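PDB 6OFT: probable zinc protease PqqL from Escherichia coli, which probably cleaves peptides or proteins in the periplasm as a zinc-dependent metalloendopeptidase of the M16 family, the chain here being its first half. Local coordinates for residues R156-A162 with L259-L263. Sequence-based numbering, arbitrary orientation.
Sequences RRPFLLA and LYYRL
R156 meets Y260 where the last turn of helix 148-160 faces strand 256-264. Its side chain crosses the tyrosine at about a right angle, although the guanidinium and ring planes are only 21° apart, and the phenol oxygen OH lies over one face of the guanidinium, offset toward its rim. R156 NE comes within 3.2 Å of Y260 OH at a poor angle for a hydrogen bond; the charge of R156 goes instead to E433 on the adjacent strand 430-436, in a salt bridge from NE. One turn on, L160 sends CG anti to its own nitrogen (chi1 -159°), which swings CD1 back to the strand and sets it 3.9 Å from Y260 CD2. That ring also stacks with F431 and F321 of the neighbouring strands.

The polar half of the contact begins where the helix runs out. R262 NH1 donates to L160 O at 3.0 Å, from above the carbonyl plane, and to A162 O at 2.7 Å, in the carbonyl plane and on a lone pair. NH2 adds a weak bond to A162 O, while the methyl of A162 sits over one guanidinium face. A bend at chi3 (-41°) turns the guanidinium to these carbonyls, and NE makes a salt bridge to D429. A leucine in place of R262 would probably leave both carbonyls without this donor and D429 without its charged mate. This is a strand arginine gripping two main-chain carbonyls where a helix gives way to a loop, so that helix 148-160 of the insulinase-type M16 region packs on the mixed sheet of the following inactive M16 domain, away from the predicted zinc site.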
loop_
_atom_site.group_PDB
_atom_site.type_symbol
_atom_site.label_atom_id
_atom_site.label_comp_id
_atom_site.label_asym_id
_atom_site.label_seq_id
_atom_site.Cartn_x
_atom_site.Cartn_y
_atom_site.Cartn_z
ATOM N N ARG A 156 -3.674 0.482 17.175
ATOM C CA ARG A 156 -4.007 -0.733 16.416
ATOM C C ARG A 156 -2.773 -1.587 16.138
ATOM O O ARG A 156 -2.881 -2.813 16.011
ATOM C CB ARG A 156 -4.649 -0.327 15.077
ATOM C CG ARG A 156 -5.247 -1.483 14.257
ATOM C CD ARG A 156 -5.995 -1.004 13.030
ATOM N NE ARG A 156 -7.227 -0.307 13.402
ATOM C CZ ARG A 156 -7.557 0.911 12.989
ATOM N NH1 ARG A 156 -6.763 1.578 12.163
ATOM N NH2 ARG A 156 -8.689 1.470 13.394
ATOM N N ARG A 157 -1.607 -0.915 15.975
ATOM C CA ARG A 157 -0.309 -1.462 15.580
ATOM C C ARG A 157 0.090 -2.777 16.243
ATOM O O ARG A 157 0.407 -3.695 15.484
ATOM C CB ARG A 157 0.802 -0.418 15.783
ATOM C CG ARG A 157 1.807 -0.434 14.684
ATOM C CD ARG A 157 2.742 0.744 14.750
ATOM N NE ARG A 157 3.737 0.611 13.691
ATOM C CZ ARG A 157 4.858 -0.079 13.824
ATOM N NH1 ARG A 157 5.159 -0.643 14.981
ATOM N NH2 ARG A 157 5.697 -0.192 12.805
ATOM N N PRO A 158 0.104 -2.933 17.605
ATOM C CA PRO A 158 0.535 -4.220 18.186
ATOM C C PRO A 158 -0.352 -5.404 17.806
ATOM O O PRO A 158 0.126 -6.539 17.756
ATOM C CB PRO A 158 0.506 -3.949 19.694
ATOM C CG PRO A 158 0.599 -2.468 19.814
ATOM C CD PRO A 158 -0.199 -1.963 18.682
ATOM N N PHE A 159 -1.640 -5.136 17.565
ATOM C CA PHE A 159 -2.639 -6.132 17.187
ATOM C C PHE A 159 -2.456 -6.516 15.724
ATOM O O PHE A 159 -2.321 -7.702 15.394
ATOM C CB PHE A 159 -4.072 -5.602 17.434
ATOM C CG PHE A 159 -4.364 -5.246 18.877
ATOM C CD1 PHE A 159 -4.025 -3.994 19.387
ATOM C CD2 PHE A 159 -4.949 -6.173 19.736
ATOM C CE1 PHE A 159 -4.254 -3.682 20.737
ATOM C CE2 PHE A 159 -5.170 -5.860 21.082
ATOM C CZ PHE A 159 -4.823 -4.618 21.574
ATOM N N LEU A 160 -2.417 -5.498 14.864
ATOM C CA LEU A 160 -2.295 -5.650 13.420
ATOM C C LEU A 160 -0.941 -6.210 12.978
ATOM O O LEU A 160 -0.908 -7.071 12.097
ATOM C CB LEU A 160 -2.561 -4.274 12.765
ATOM C CG LEU A 160 -2.983 -4.211 11.289
ATOM C CD1 LEU A 160 -4.247 -5.030 11.018
ATOM C CD2 LEU A 160 -3.247 -2.771 10.895
ATOM N N LEU A 161 0.172 -5.734 13.578
ATOM C CA LEU A 161 1.508 -6.133 13.135
ATOM C C LEU A 161 2.214 -7.154 14.033
ATOM O O LEU A 161 3.440 -7.271 13.967
ATOM C CB LEU A 161 2.403 -4.889 12.923
ATOM C CG LEU A 161 1.856 -3.709 12.075
ATOM C CD1 LEU A 161 2.940 -2.688 11.840
ATOM C CD2 LEU A 161 1.287 -4.169 10.737
ATOM N N ALA A 162 1.463 -7.931 14.839
ATOM C CA ALA A 162 2.082 -8.961 15.689
ATOM C C ALA A 162 2.916 -9.927 14.822
ATOM O O ALA A 162 2.478 -10.311 13.736
ATOM C CB ALA A 162 1.009 -9.736 16.432
ATOM N N LEU A 259 -14.142 -6.485 13.120
ATOM C CA LEU A 259 -13.457 -7.783 13.331
ATOM C C LEU A 259 -12.337 -7.875 12.286
ATOM O O LEU A 259 -12.646 -7.701 11.124
ATOM C CB LEU A 259 -14.430 -8.944 13.176
ATOM C CG LEU A 259 -13.799 -10.332 13.193
ATOM C CD1 LEU A 259 -13.023 -10.570 14.465
ATOM C CD2 LEU A 259 -14.839 -11.416 13.021
ATOM N N TYR A 260 -11.104 -8.060 12.712
ATOM C CA TYR A 260 -9.935 -8.164 11.847
ATOM C C TYR A 260 -9.403 -9.585 11.862
ATOM O O TYR A 260 -9.241 -10.167 12.934
ATOM C CB TYR A 260 -8.810 -7.255 12.364
ATOM C CG TYR A 260 -8.972 -5.773 12.095
ATOM C CD1 TYR A 260 -9.824 -4.992 12.873
ATOM C CD2 TYR A 260 -8.191 -5.128 11.137
ATOM C CE1 TYR A 260 -9.942 -3.619 12.664
ATOM C CE2 TYR A 260 -8.309 -3.754 10.912
ATOM C CZ TYR A 260 -9.211 -3.010 11.656
ATOM O OH TYR A 260 -9.340 -1.659 11.434
ATOM N N TYR A 261 -9.138 -10.110 10.697
ATOM C CA TYR A 261 -8.493 -11.427 10.523
ATOM C C TYR A 261 -7.112 -11.164 9.904
ATOM O O TYR A 261 -7.015 -10.228 9.153
ATOM C CB TYR A 261 -9.322 -12.346 9.627
ATOM C CG TYR A 261 -10.580 -12.908 10.229
ATOM C CD1 TYR A 261 -10.543 -13.964 11.114
ATOM C CD2 TYR A 261 -11.817 -12.398 9.899
ATOM C CE1 TYR A 261 -11.686 -14.497 11.669
ATOM C CE2 TYR A 261 -12.974 -12.922 10.439
ATOM C CZ TYR A 261 -12.909 -13.969 11.335
ATOM O OH TYR A 261 -14.026 -14.505 11.882
ATOM N N ARG A 262 -6.096 -11.924 10.229
ATOM C CA ARG A 262 -4.766 -11.758 9.643
ATOM C C ARG A 262 -4.452 -13.055 8.916
ATOM O O ARG A 262 -4.689 -14.134 9.449
ATOM C CB ARG A 262 -3.685 -11.433 10.691
ATOM C CG ARG A 262 -3.953 -10.186 11.554
ATOM C CD ARG A 262 -2.704 -9.717 12.299
ATOM N NE ARG A 262 -1.934 -10.837 12.851
ATOM C CZ ARG A 262 -0.607 -10.897 12.890
ATOM N NH1 ARG A 262 0.126 -9.879 12.445
ATOM N NH2 ARG A 262 0.000 -11.968 13.382
ATOM N N LEU A 263 -3.954 -12.955 7.689
ATOM C CA LEU A 263 -3.698 -14.159 6.880
ATOM C C LEU A 263 -2.604 -13.927 5.833
ATOM O O LEU A 263 -2.396 -12.774 5.445
ATOM C CB LEU A 263 -5.015 -14.616 6.186
ATOM C CG LEU A 263 -5.677 -13.649 5.178
ATOM C CD1 LEU A 263 -6.447 -14.409 4.132
ATOM C CD2 LEU A 263 -6.612 -12.654 5.873
#